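Local coordinates for uncharacterized protein DUF1470 (Jannaschia sp. CCS1, PDB 3H0N) that is of unknown function but binds zinc through a treble clef finger and possibly acts as a transcription regulator, at residues D43-D48 / P123-I128; D75-G80 / Q140-F145; G146-H151 / L171-R176; F158-S161 / T165-Y168. All coordinates share one frame; numbering follows the deposited sequence.

Contact 1. Residues D43-D48 / P123-I128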
loop_
_atom_site.group_PDB
_atom_site.type_symbol
_atom_site.label_atom_id
_atom_site.label_comp_id
_atom_site.label_asym_id
_atom_site.label_seq_id
_atom_site.Cartn_x
_atom_site.Cartn_y
_atom_site.Cartn_z
ATOM N N ASP A 43 10.783 -3.921 -22.523
ATOM C CA ASP A 43 9.627 -4.778 -22.358
ATOM C C ASP A 43 9.252 -4.920 -20.883
ATOM O O ASP A 43 8.063 -4.940 -20.559
ATOM C CB ASP A 43 9.894 -6.134 -22.975
ATOM C CG ASP A 43 8.761 -7.092 -22.755
ATOM O OD1 ASP A 43 7.655 -6.816 -23.247
ATOM O OD2 ASP A 43 8.978 -8.097 -22.075
ATOM N N LEU A 44 10.258 -4.994 -20.001
ATOM C CA LEU A 44 10.017 -5.040 -18.567
ATOM C C LEU A 44 9.178 -3.876 -18.034
ATOM O O LEU A 44 8.270 -4.056 -17.206
ATOM C CB LEU A 44 11.346 -5.091 -17.817
ATOM C CG LEU A 44 11.277 -5.156 -16.290
ATOM C CD1 LEU A 44 10.770 -6.564 -15.823
ATOM C CD2 LEU A 44 12.624 -4.848 -15.663
ATOM N N LEU A 45 9.509 -2.670 -18.508
ATOM C CA LEU A 45 8.932 -1.443 -17.995
ATOM C C LEU A 45 7.878 -0.853 -18.928
ATOM O O LEU A 45 7.539 0.316 -18.803
ATOM C CB LEU A 45 10.034 -0.393 -17.784
ATOM C CG LEU A 45 11.173 -0.866 -16.867
ATOM C CD1 LEU A 45 12.255 0.223 -16.744
ATOM C CD2 LEU A 45 10.646 -1.311 -15.537
ATOM N N LYS A 46 7.334 -1.649 -19.854
ATOM C CA LYS A 46 6.397 -1.143 -20.886
ATOM C C LYS A 46 5.157 -0.453 -20.310
ATOM O O LYS A 46 4.555 0.394 -20.959
ATOM C CB LYS A 46 5.957 -2.292 -21.801
ATOM C CG LYS A 46 5.078 -3.344 -21.096
ATOM C CD LYS A 46 4.765 -4.537 -22.008
ATOM C CE LYS A 46 3.639 -5.388 -21.412
ATOM N N ASP A 47 4.751 -0.792 -19.091
ATOM C CA ASP A 47 3.516 -0.177 -18.560
ATOM C C ASP A 47 3.740 1.282 -18.168
ATOM O O ASP A 47 2.780 1.994 -17.876
ATOM C CB ASP A 47 2.971 -0.981 -17.371
ATOM C CG ASP A 47 2.468 -2.371 -17.774
ATOM O OD1 ASP A 47 2.187 -2.592 -18.973
ATOM O OD2 ASP A 47 2.359 -3.240 -16.881
ATOM N N ASP A 48 5.012 1.731 -18.160
ATOM C CA ASP A 48 5.357 3.113 -17.847
ATOM C C ASP A 48 6.056 3.782 -19.018
ATOM O O ASP A 48 7.293 3.707 -19.170
ATOM C CB ASP A 48 6.252 3.213 -16.605
ATOM C CG ASP A 48 6.535 4.647 -16.234
ATOM O OD1 ASP A 48 5.781 5.530 -16.669
ATOM O OD2 ASP A 48 7.501 4.898 -15.514
ATOM N N PRO A 123 16.854 4.313 -9.139
ATOM C CA PRO A 123 16.304 4.488 -7.782
ATOM C C PRO A 123 14.789 4.366 -7.691
ATOM O O PRO A 123 14.282 3.781 -6.741
ATOM C CB PRO A 123 16.788 5.886 -7.407
ATOM C CG PRO A 123 18.090 6.004 -8.115
ATOM C CD PRO A 123 17.836 5.375 -9.465
HETATM N N MSE A 124 14.068 4.896 -8.677
HETATM C CA MSE A 124 12.608 4.783 -8.699
HETATM C C MSE A 124 12.168 3.320 -8.714
HETATM O O MSE A 124 11.309 2.905 -7.924
HETATM C CB MSE A 124 11.985 5.508 -9.910
HETATM C CG MSE A 124 10.570 5.060 -10.277
HETATM SE SE MSE A 124 10.091 5.877 -11.998
HETATM C CE MSE A 124 8.434 4.997 -12.393
ATOM N N TRP A 125 12.728 2.556 -9.648
ATOM C CA TRP A 125 12.335 1.140 -9.789
ATOM C C TRP A 125 12.794 0.311 -8.602
ATOM O O TRP A 125 12.076 -0.599 -8.208
ATOM C CB TRP A 125 12.762 0.587 -11.155
ATOM C CG TRP A 125 11.817 1.067 -12.213
ATOM C CD1 TRP A 125 12.017 2.058 -13.094
ATOM C CD2 TRP A 125 10.460 0.645 -12.355
ATOM N NE1 TRP A 125 10.859 2.267 -13.841
ATOM C CE2 TRP A 125 9.889 1.413 -13.390
ATOM C CE3 TRP A 125 9.681 -0.319 -11.717
ATOM C CZ2 TRP A 125 8.552 1.253 -13.791
ATOM C CZ3 TRP A 125 8.361 -0.465 -12.119
ATOM C CH2 TRP A 125 7.817 0.304 -13.128
ATOM N N THR A 126 13.905 0.673 -7.974
ATOM C CA THR A 126 14.325 0.037 -6.742
ATOM C C THR A 126 13.289 0.245 -5.659
ATOM O O THR A 126 12.895 -0.714 -4.977
ATOM C CB THR A 126 15.701 0.537 -6.290
ATOM O OG1 THR A 126 16.655 0.255 -7.319
ATOM C CG2 THR A 126 16.125 -0.183 -5.012
ATOM N N ALA A 127 12.808 1.471 -5.477
ATOM C CA ALA A 127 11.785 1.746 -4.479
ATOM C C ALA A 127 10.481 1.051 -4.769
ATOM O O ALA A 127 9.824 0.536 -3.840
ATOM C CB ALA A 127 11.562 3.289 -4.381
ATOM N N ILE A 128 10.061 1.054 -6.030
ATOM C CA ILE A 128 8.803 0.424 -6.415
ATOM C C ILE A 128 8.860 -1.068 -6.126
ATOM O O ILE A 128 7.926 -1.663 -5.550
ATOM C CB ILE A 128 8.505 0.663 -7.893
ATOM C CG1 ILE A 128 8.161 2.159 -8.131
ATOM C CG2 ILE A 128 7.299 -0.161 -8.379
ATOM C CD1 ILE A 128 8.110 2.553 -9.610
#
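The indole of Trp125 is sandwiched between an aliphatic branch of Leu45 and side chains of its own helix. On one face, Leu45 CD2 sits 3.6 Å from the centroid of the six-membered ring of Trp125, only 15° off the ring normal, in a CH-pi contact. The other methyl, Leu45 CD1, reaches the pyrrole side and lies 3.8 Å from Trp125 NE1, and the two side chains run past each other in opposite directions. The far face of the indole is met toward its rim by Ile128 CD1 and, in one of two modelled positions of selenomethionine Met124, by Met124 CE. At the edge, close to the ring plane, Asp48 CB comes within 4.1 Å of Trp125 CZ2. The CG of Asp48 is anti to the backbone N (chi1 -176°), which carries the carboxylate past the benzene edge of the indole, its plane turned 50° from the ring. Asp48 OD1 accepts from Ala50 N as an N-cap, while OD2 bonds to Ser51 OG; because Trp125 NE1 also bonds to that hydroxyl, Ser51 joins the two polar ends and, with the packing on both faces, probably limits the turning of the indole. A type I turn, closed by Asp48 N to Leu45 O at 3.0 Å, sets Leu45 and Asp48 against the same ring. The contact thus joins the link between helices 38-44 and 49-54 to helix 121-138, with Thr10 and Val14 of helix 10-22 also on Trp125 and Phe63 of helix 58-78 against Leu45.

Contact 2. Residues D75-G80 / Q140-F145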
loop_
_atom_site.group_PDB
_atom_site.type_symbol
_atom_site.label_atom_id
_atom_site.label_comp_id
_atom_site.label_asym_id
_atom_site.label_seq_id
_atom_site.Cartn_x
_atom_site.Cartn_y
_atom_site.Cartn_z
ATOM N N ASP A 75 14.451 -15.375 -2.859
ATOM C CA ASP A 75 14.923 -16.676 -2.413
ATOM C C ASP A 75 14.797 -16.809 -0.885
ATOM O O ASP A 75 14.363 -17.849 -0.379
ATOM C CB ASP A 75 16.357 -16.870 -2.898
ATOM C CG ASP A 75 16.955 -18.117 -2.391
ATOM O OD1 ASP A 75 16.724 -19.149 -3.025
ATOM O OD2 ASP A 75 17.606 -18.033 -1.323
ATOM N N ALA A 76 15.130 -15.763 -0.140
ATOM C CA ALA A 76 14.951 -15.770 1.316
ATOM C C ALA A 76 13.489 -16.009 1.669
ATOM O O ALA A 76 13.163 -16.822 2.547
ATOM C CB ALA A 76 15.467 -14.513 1.965
ATOM N N LEU A 77 12.590 -15.292 0.996
ATOM C CA LEU A 77 11.158 -15.485 1.288
ATOM C C LEU A 77 10.719 -16.954 1.037
ATOM O O LEU A 77 9.931 -17.525 1.823
ATOM C CB LEU A 77 10.280 -14.499 0.488
ATOM C CG LEU A 77 10.502 -13.036 0.882
ATOM C CD1 LEU A 77 9.641 -12.158 -0.019
ATOM C CD2 LEU A 77 10.220 -12.757 2.352
ATOM N N SER A 78 11.212 -17.537 -0.062
ATOM C CA SER A 78 10.860 -18.935 -0.427
ATOM C C SER A 78 11.342 -19.922 0.658
ATOM O O SER A 78 10.789 -21.004 0.803
ATOM C CB SER A 78 11.424 -19.339 -1.785
ATOM O OG SER A 78 12.784 -19.683 -1.737
ATOM N N ASN A 79 12.349 -19.521 1.438
ATOM C CA ASN A 79 12.884 -20.315 2.534
ATOM C C ASN A 79 12.320 -19.923 3.916
ATOM O O ASN A 79 12.715 -20.462 4.950
ATOM C CB ASN A 79 14.408 -20.147 2.542
ATOM C CG ASN A 79 15.067 -20.904 1.446
ATOM O OD1 ASN A 79 14.712 -22.045 1.158
ATOM N ND2 ASN A 79 16.094 -20.304 0.861
ATOM N N GLY A 80 11.372 -18.982 3.955
ATOM C CA GLY A 80 10.865 -18.512 5.230
ATOM C C GLY A 80 11.815 -17.624 6.008
ATOM O O GLY A 80 11.593 -17.350 7.192
ATOM N N GLN A 140 1.114 -11.075 4.708
ATOM C CA GLN A 140 1.197 -12.443 5.191
ATOM C C GLN A 140 1.200 -13.447 4.035
ATOM O O GLN A 140 0.687 -14.570 4.159
ATOM C CB GLN A 140 0.064 -12.752 6.177
ATOM C CG GLN A 140 -0.139 -11.670 7.275
ATOM C CD GLN A 140 1.088 -11.496 8.103
ATOM O OE1 GLN A 140 1.536 -12.424 8.779
ATOM N NE2 GLN A 140 1.692 -10.289 8.041
ATOM N N ASN A 141 1.825 -13.046 2.926
ATOM C CA ASN A 141 1.878 -13.860 1.697
ATOM C C ASN A 141 3.252 -14.468 1.424
ATOM O O ASN A 141 3.522 -14.896 0.300
ATOM C CB ASN A 141 1.427 -13.036 0.505
ATOM C CG ASN A 141 -0.026 -12.712 0.532
ATOM O OD1 ASN A 141 -0.841 -13.446 1.118
ATOM N ND2 ASN A 141 -0.373 -11.592 -0.093
ATOM N N VAL A 142 4.119 -14.560 2.436
ATOM C CA VAL A 142 5.484 -15.053 2.208
ATOM C C VAL A 142 5.480 -16.454 1.596
ATOM O O VAL A 142 6.301 -16.741 0.715
ATOM C CB VAL A 142 6.281 -15.041 3.521
ATOM C CG1 VAL A 142 7.627 -15.717 3.371
ATOM C CG2 VAL A 142 6.463 -13.590 4.008
ATOM N N ARG A 143 4.578 -17.323 2.041
ATOM C CA ARG A 143 4.572 -18.719 1.578
ATOM C C ARG A 143 4.204 -18.849 0.098
ATOM O O ARG A 143 4.424 -19.897 -0.475
ATOM C CB ARG A 143 3.672 -19.619 2.417
ATOM C CG ARG A 143 4.218 -19.807 3.834
ATOM C CD ARG A 143 3.336 -20.751 4.592
ATOM N NE ARG A 143 3.717 -20.873 6.014
ATOM C CZ ARG A 143 4.556 -21.788 6.485
ATOM N NH1 ARG A 143 5.137 -22.654 5.680
ATOM N NH2 ARG A 143 4.821 -21.832 7.789
ATOM N N ARG A 144 3.738 -17.766 -0.526
ATOM C CA ARG A 144 3.411 -17.792 -1.948
ATOM C C ARG A 144 4.605 -17.488 -2.882
ATOM O O ARG A 144 4.473 -17.634 -4.104
ATOM C CB ARG A 144 2.239 -16.837 -2.249
ATOM C CG ARG A 144 0.955 -17.374 -1.723
ATOM C CD ARG A 144 -0.201 -16.338 -1.699
ATOM N NE ARG A 144 -1.463 -16.993 -1.297
ATOM C CZ ARG A 144 -2.233 -17.747 -2.080
ATOM N NH1 ARG A 144 -1.917 -17.935 -3.364
ATOM N NH2 ARG A 144 -3.324 -18.357 -1.573
ATOM N N PHE A 145 5.767 -17.169 -2.336
ATOM C CA PHE A 145 6.967 -17.015 -3.123
ATOM C C PHE A 145 7.644 -18.369 -3.311
ATOM O O PHE A 145 8.042 -18.995 -2.325
ATOM C CB PHE A 145 7.927 -16.060 -2.443
ATOM C CG PHE A 145 7.480 -14.612 -2.526
ATOM C CD1 PHE A 145 7.804 -13.833 -3.607
ATOM C CD2 PHE A 145 6.728 -14.068 -1.514
ATOM C CE1 PHE A 145 7.394 -12.496 -3.657
ATOM C CE2 PHE A 145 6.303 -12.732 -1.556
ATOM C CZ PHE A 145 6.655 -11.953 -2.623
HETATM O O HOH W 1 7.953 -19.402 2.190
#
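A Schellman motif ends helix 58-78 at Gly80, and the last turn ahead of it packs on the short 3-10 segment that leads from helix 121-138 into the first strand of the zinc finger. Leu77 is the pivot, each of its branches taking a different partner. Its CD1 lies over one face of the Phe145 ring, 3.8 Å from the centroid and 15° off the normal, displaced toward the rim at CE2. Both residues have CG anti to their carbonyl carbon (chi1 -65° for Leu77), and the two side chains lie alongside each other, pointing the same way. The second branch, Leu77 CD2, turns to Val142, whose side chain crosses it at about a right angle, with Val142 CG1 4.1 Å away. That same CG1 also presses on the backbone, 3.3 Å from Leu77 O.

Polar atoms at this helix end are met mostly from within or by water. Leu77 O accepts Gly80 N and a water 2.8 Å away, which also makes a weak link to Val142 O. Ser78 OG donates back to Asp75 O at 2.8 Å, and Ser78 CA makes a CA-H...O contact of 3.4 Å with Phe145 O. The Phe145 ring has Val142 O in plane at its edge and meets Phe158 of strand 156-158 edge-to-face. Leu133 and Glu136 of helix 121-138 also touch Phe145, whereas Leu77 packs on Ile137 of that helix and on Ala85 of helix 82-95, so the contact lies where three helices meet the hairpin of the finger.

Contact 3. Residues G146-H151 / L171-R176. With NA (sodium ion), chain D; ZN (zinc ion), chain B.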
loop_
_atom_site.group_PDB
_atom_site.type_symbol
_atom_site.label_atom_id
_atom_site.label_comp_id
_atom_site.label_asym_id
_atom_site.label_seq_id
_atom_site.Cartn_x
_atom_site.Cartn_y
_atom_site.Cartn_z
ATOM N N GLY A 146 7.791 -18.806 -4.544
ATOM C CA GLY A 146 8.301 -20.147 -4.821
ATOM C C GLY A 146 9.419 -20.126 -5.849
ATOM O O GLY A 146 9.633 -19.160 -6.577
ATOM N N ILE A 147 10.148 -21.250 -5.866
ATOM C CA ILE A 147 11.162 -21.544 -6.887
ATOM C C ILE A 147 10.649 -22.755 -7.668
ATOM O O ILE A 147 10.188 -23.733 -7.099
ATOM C CB ILE A 147 12.531 -21.910 -6.276
ATOM C CG1 ILE A 147 12.966 -20.906 -5.224
ATOM C CG2 ILE A 147 13.664 -22.025 -7.392
ATOM C CD1 ILE A 147 13.129 -19.571 -5.724
ATOM N N CYS A 148 10.635 -22.653 -8.996
ATOM C CA CYS A 148 10.045 -23.671 -9.859
ATOM C C CYS A 148 10.511 -25.086 -9.505
ATOM O O CYS A 148 11.720 -25.347 -9.371
ATOM C CB CYS A 148 10.369 -23.410 -11.311
ATOM S SG CYS A 148 9.378 -24.368 -12.431
ATOM N N ASN A 149 9.563 -25.988 -9.445
ATOM C CA ASN A 149 9.866 -27.406 -9.154
ATOM C C ASN A 149 10.307 -28.197 -10.371
ATOM O O ASN A 149 10.676 -29.371 -10.241
ATOM C CB ASN A 149 8.675 -28.075 -8.466
ATOM C CG ASN A 149 8.637 -27.820 -6.964
ATOM O OD1 ASN A 149 9.580 -27.235 -6.357
ATOM N ND2 ASN A 149 7.654 -28.467 -6.324
ATOM N N ALA A 150 10.273 -27.621 -11.562
ATOM C CA ALA A 150 10.626 -28.396 -12.736
ATOM C C ALA A 150 12.133 -28.636 -12.786
ATOM O O ALA A 150 12.920 -27.874 -12.227
ATOM C CB ALA A 150 10.146 -27.679 -14.037
ATOM N N HIS A 151 12.511 -29.687 -13.487
ATOM C CA HIS A 151 13.921 -29.991 -13.711
ATOM C C HIS A 151 14.592 -28.894 -14.498
ATOM O O HIS A 151 14.093 -28.412 -15.552
ATOM C CB HIS A 151 14.023 -31.331 -14.447
ATOM C CG HIS A 151 15.421 -31.731 -14.849
ATOM N ND1 HIS A 151 16.345 -32.168 -13.926
ATOM C CD2 HIS A 151 16.032 -31.789 -16.060
ATOM C CE1 HIS A 151 17.461 -32.492 -14.567
ATOM N NE2 HIS A 151 17.302 -32.276 -15.854
ATOM N N LEU A 171 3.119 -21.862 -17.207
ATOM C CA LEU A 171 2.399 -22.882 -17.947
ATOM C C LEU A 171 3.377 -23.751 -18.730
ATOM O O LEU A 171 3.203 -24.957 -18.868
ATOM C CB LEU A 171 1.352 -22.210 -18.847
ATOM C CG LEU A 171 0.509 -23.129 -19.697
ATOM C CD1 LEU A 171 -0.233 -24.143 -18.875
ATOM C CD2 LEU A 171 -0.457 -22.250 -20.561
ATOM N N ALA A 172 4.482 -23.169 -19.197
ATOM C CA ALA A 172 5.474 -23.896 -19.923
ATOM C C ALA A 172 6.010 -25.068 -19.100
ATOM O O ALA A 172 6.037 -26.211 -19.530
ATOM C CB ALA A 172 6.610 -22.941 -20.377
ATOM N N CYS A 173 6.410 -24.800 -17.854
ATOM C CA CYS A 173 6.924 -25.847 -16.998
ATOM C C CYS A 173 5.833 -26.806 -16.553
ATOM O O CYS A 173 6.056 -28.001 -16.478
ATOM C CB CYS A 173 7.666 -25.236 -15.799
ATOM S SG CYS A 173 9.238 -24.423 -16.251
ATOM N N GLN A 174 4.651 -26.295 -16.268
ATOM C CA GLN A 174 3.494 -27.149 -15.998
ATOM C C GLN A 174 3.298 -28.163 -17.145
ATOM O O GLN A 174 3.040 -29.341 -16.907
ATOM C CB GLN A 174 2.241 -26.273 -15.754
ATOM C CG GLN A 174 1.090 -26.980 -15.119
ATOM C CD GLN A 174 1.208 -27.030 -13.587
ATOM O OE1 GLN A 174 1.453 -26.007 -12.903
ATOM N NE2 GLN A 174 0.928 -28.198 -13.034
ATOM N N ASN A 175 3.340 -27.682 -18.377
ATOM C CA ASN A 175 3.129 -28.531 -19.586
ATOM C C ASN A 175 4.250 -29.523 -19.799
ATOM O O ASN A 175 3.998 -30.670 -20.179
ATOM C CB ASN A 175 3.033 -27.653 -20.841
ATOM C CG ASN A 175 1.711 -27.003 -21.003
ATOM O OD1 ASN A 175 0.730 -27.410 -20.385
ATOM N ND2 ASN A 175 1.651 -26.010 -21.886
ATOM N N ARG A 176 5.488 -29.089 -19.572
ATOM C CA ARG A 176 6.647 -29.990 -19.732
ATOM C C ARG A 176 6.568 -31.172 -18.775
ATOM O O ARG A 176 6.775 -32.306 -19.145
ATOM C CB ARG A 176 7.927 -29.220 -19.535
ATOM C CG ARG A 176 9.188 -29.999 -19.930
ATOM C CD ARG A 176 10.424 -29.128 -19.845
ATOM N NE ARG A 176 10.021 -27.745 -20.021
ATOM C CZ ARG A 176 9.975 -26.813 -19.069
ATOM N NH1 ARG A 176 10.397 -27.040 -17.823
ATOM N NH2 ARG A 176 9.518 -25.606 -19.391
HETATM NA NA NA D . 13.564 -26.518 -10.349
HETATM ZN ZN ZN B . 9.895 -23.249 -14.388
HETATM O O HOH W 2 13.519 -28.441 -9.036
HETATM O O HOH W 3 12.079 -29.159 -17.182
HETATM O O HOH W 4 15.348 -25.431 -8.554
HETATM O O HOH W 5 15.825 -26.931 -10.998
#
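Cys173 SG is gripped by the zinc ion at 2.3 Å and, more weakly, by both terminal nitrogens of Arg176, while Cys148 SG binds the same zinc at 2.3 Å. This is the core of the treble clef zinc finger: Cys148 belongs to the knuckle that follows strand 145-147, Cys173 to the first turn of helix 171-180, and Cys153 and Cys169 complete the site. The two thiolates stand 3.8 Å apart, SG to SG, as ligands of one metal. They arrive by different torsions, Cys148 SG anti to its backbone N (chi1 -166°) and Cys173 SG beside its own (chi1 -70°), each turned inward to the ion.

The second shell steadies both sulfurs. Ala150 N donates to Cys148 SG in a nearly straight bond (N-H...S 167°), the backbone-to-sulfur bond characteristic of zinc knuckles. On the helix side, Arg176 bends at chi3 and brings NH1 and NH2 to Cys173 SG, which probably offsets some of the negative charge of the thiolate. Between these polar groups Ala150 CB fills the angle, 3.9 Å from Cys173 CB and at the edge of the Arg176 guanidinium, near its plane.

Elsewhere on the knuckle, Cys148 O and Ala150 O hold a sodium ion together with Cys153 O and waters, so the same turn presents a sulfur to zinc and carbonyls to sodium. A single water closes the far end, donating to His151 O at 2.7 Å and accepting from Arg176 NH1 at 2.8 Å.

Contact 4. Residues F158-S161 / T165-Y168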
loop_
_atom_site.group_PDB
_atom_site.type_symbol
_atom_site.label_atom_id
_atom_site.label_comp_id
_atom_site.label_asym_id
_atom_site.label_seq_id
_atom_site.Cartn_x
_atom_site.Cartn_y
_atom_site.Cartn_z
ATOM N N PHE A 158 5.297 -16.034 -7.900
ATOM C CA PHE A 158 4.406 -15.718 -6.793
ATOM C C PHE A 158 3.084 -16.407 -7.104
ATOM O O PHE A 158 2.466 -16.173 -8.135
ATOM C CB PHE A 158 4.200 -14.214 -6.629
ATOM C CG PHE A 158 3.317 -13.854 -5.479
ATOM C CD1 PHE A 158 1.960 -13.786 -5.668
ATOM C CD2 PHE A 158 3.809 -13.634 -4.213
ATOM C CE1 PHE A 158 1.092 -13.503 -4.592
ATOM C CE2 PHE A 158 2.982 -13.311 -3.163
ATOM C CZ PHE A 158 1.608 -13.258 -3.366
ATOM N N ASP A 159 2.693 -17.318 -6.234
ATOM C CA ASP A 159 1.489 -18.139 -6.398
ATOM C C ASP A 159 0.235 -17.298 -6.179
ATOM O O ASP A 159 -0.014 -16.783 -5.068
ATOM C CB ASP A 159 1.526 -19.282 -5.375
ATOM C CG ASP A 159 0.397 -20.292 -5.540
ATOM O OD1 ASP A 159 -0.550 -20.077 -6.331
ATOM O OD2 ASP A 159 0.501 -21.328 -4.821
ATOM N N THR A 160 -0.539 -17.148 -7.257
ATOM C CA THR A 160 -1.760 -16.338 -7.233
ATOM C C THR A 160 -3.005 -17.224 -7.113
ATOM O O THR A 160 -4.122 -16.691 -7.167
ATOM C CB THR A 160 -1.867 -15.504 -8.538
ATOM O OG1 THR A 160 -1.813 -16.390 -9.643
ATOM C CG2 THR A 160 -0.722 -14.493 -8.665
ATOM N N SER A 161 -2.829 -18.537 -6.951
ATOM C CA SER A 161 -3.972 -19.477 -6.862
ATOM C C SER A 161 -4.705 -19.353 -5.523
ATOM O O SER A 161 -4.113 -19.019 -4.513
ATOM C CB SER A 161 -3.506 -20.914 -7.057
ATOM O OG SER A 161 -2.745 -21.379 -5.986
ATOM N N THR A 165 -1.114 -23.803 -3.732
ATOM C CA THR A 165 -0.359 -25.027 -3.958
ATOM C C THR A 165 0.313 -25.099 -5.344
ATOM O O THR A 165 0.711 -26.190 -5.765
ATOM C CB THR A 165 -1.266 -26.258 -3.824
ATOM O OG1 THR A 165 -2.366 -26.101 -4.721
ATOM C CG2 THR A 165 -1.784 -26.370 -2.363
ATOM N N ARG A 166 0.488 -23.965 -6.031
ATOM C CA ARG A 166 1.208 -23.951 -7.303
ATOM C C ARG A 166 2.689 -24.300 -7.113
ATOM O O ARG A 166 3.326 -23.822 -6.183
ATOM C CB ARG A 166 1.098 -22.562 -7.933
ATOM C CG ARG A 166 1.682 -22.459 -9.346
ATOM C CD ARG A 166 1.233 -21.157 -10.032
ATOM N NE ARG A 166 -0.202 -21.225 -10.265
ATOM C CZ ARG A 166 -1.058 -20.200 -10.288
ATOM N NH1 ARG A 166 -0.631 -18.959 -10.175
ATOM N NH2 ARG A 166 -2.330 -20.455 -10.478
ATOM N N GLN A 167 3.201 -25.121 -8.013
ATOM C CA GLN A 167 4.533 -25.742 -7.913
ATOM C C GLN A 167 5.499 -25.241 -8.973
ATOM O O GLN A 167 6.702 -25.418 -8.821
ATOM C CB GLN A 167 4.406 -27.288 -8.051
ATOM C CG GLN A 167 3.598 -27.922 -6.917
ATOM C CD GLN A 167 3.373 -29.440 -7.040
ATOM O OE1 GLN A 167 3.332 -30.012 -8.132
ATOM N NE2 GLN A 167 3.230 -30.092 -5.894
ATOM N N TYR A 168 4.984 -24.689 -10.069
ATOM C CA TYR A 168 5.751 -24.391 -11.268
ATOM C C TYR A 168 5.618 -22.944 -11.636
ATOM O O TYR A 168 4.561 -22.323 -11.423
ATOM C CB TYR A 168 5.350 -25.318 -12.455
ATOM C CG TYR A 168 5.491 -26.801 -12.105
ATOM C CD1 TYR A 168 6.735 -27.364 -11.906
ATOM C CD2 TYR A 168 4.401 -27.616 -11.880
ATOM C CE1 TYR A 168 6.863 -28.680 -11.532
ATOM C CE2 TYR A 168 4.536 -28.933 -11.494
ATOM C CZ TYR A 168 5.759 -29.451 -11.327
ATOM O OH TYR A 168 5.960 -30.764 -10.931
HETATM O O HOH W 6 1.960 -18.036 -10.145
HETATM O O HOH W 7 -3.003 -24.234 -6.376
#
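Asp159 and Arg166 hold together the loop that, in this treble clef finger, connects the hairpin strand 156-158 to helix 171-180. Asp159 forms an Asx turn, and its carboxylate divides its work. OD1 takes two donors from Ser161: the hydroxyl OG on the syn side at 2.6 Å and the backbone N, 156° at the hydrogen, on the anti side at 2.8 Å. OD2 instead reaches across to Arg166 N at 2.9 Å, which meets it from above the carboxylate plane, 46° out of it. The aspartate CG is anti to its backbone N and lies 3.4 Å from Arg166 CB, so the arginine packs its CB on the same carboxylate that its backbone N bonds to.

The guanidinium of Arg166 then folds back over the turn through a bend at chi3 (-67°). Its NH1 donates to Thr160 OG1 at 2.9 Å, almost within the guanidinium plane, and to a water that in turn donates to Phe158 O; both hydrogens of NH1 are thereby used. Asp159 OD1 lies over one face of the guanidinium, too far out of plane to receive an N-H, so only attraction of charge links the pair there. It probably favours the charged forms of both.

Around the turn, Arg144 NH1 bonds to Asp159 O and Ser161 O, tying the loop to the stretch before strand 145-147. Ser161 OG has a further partner in a water, at 2.9 Å, which lies 2.6 Å from Thr165 OG1.

How the contacts relate
From the N terminus, contact 1 opens at the end of helix 38-44 and closes on helix 121-138, spanning much of the helical domain. Contact 2 starts inside that span, at the end of helix 58-78, and closes beyond it, so the two cross; they lie on opposite sides of the chain's centre, with centres 22 Å apart. Contact 3 follows in series, closing the zinc-finger loop from strand 145-147 to helix 171-180, and contact 4 nests within it. Arg144 O to Asp159 N and Asn149 N to Gln167 O bind the finger's own segments together, while contact 2 joins finger to helices, its Ser78 packing on Ile147 of contact 3.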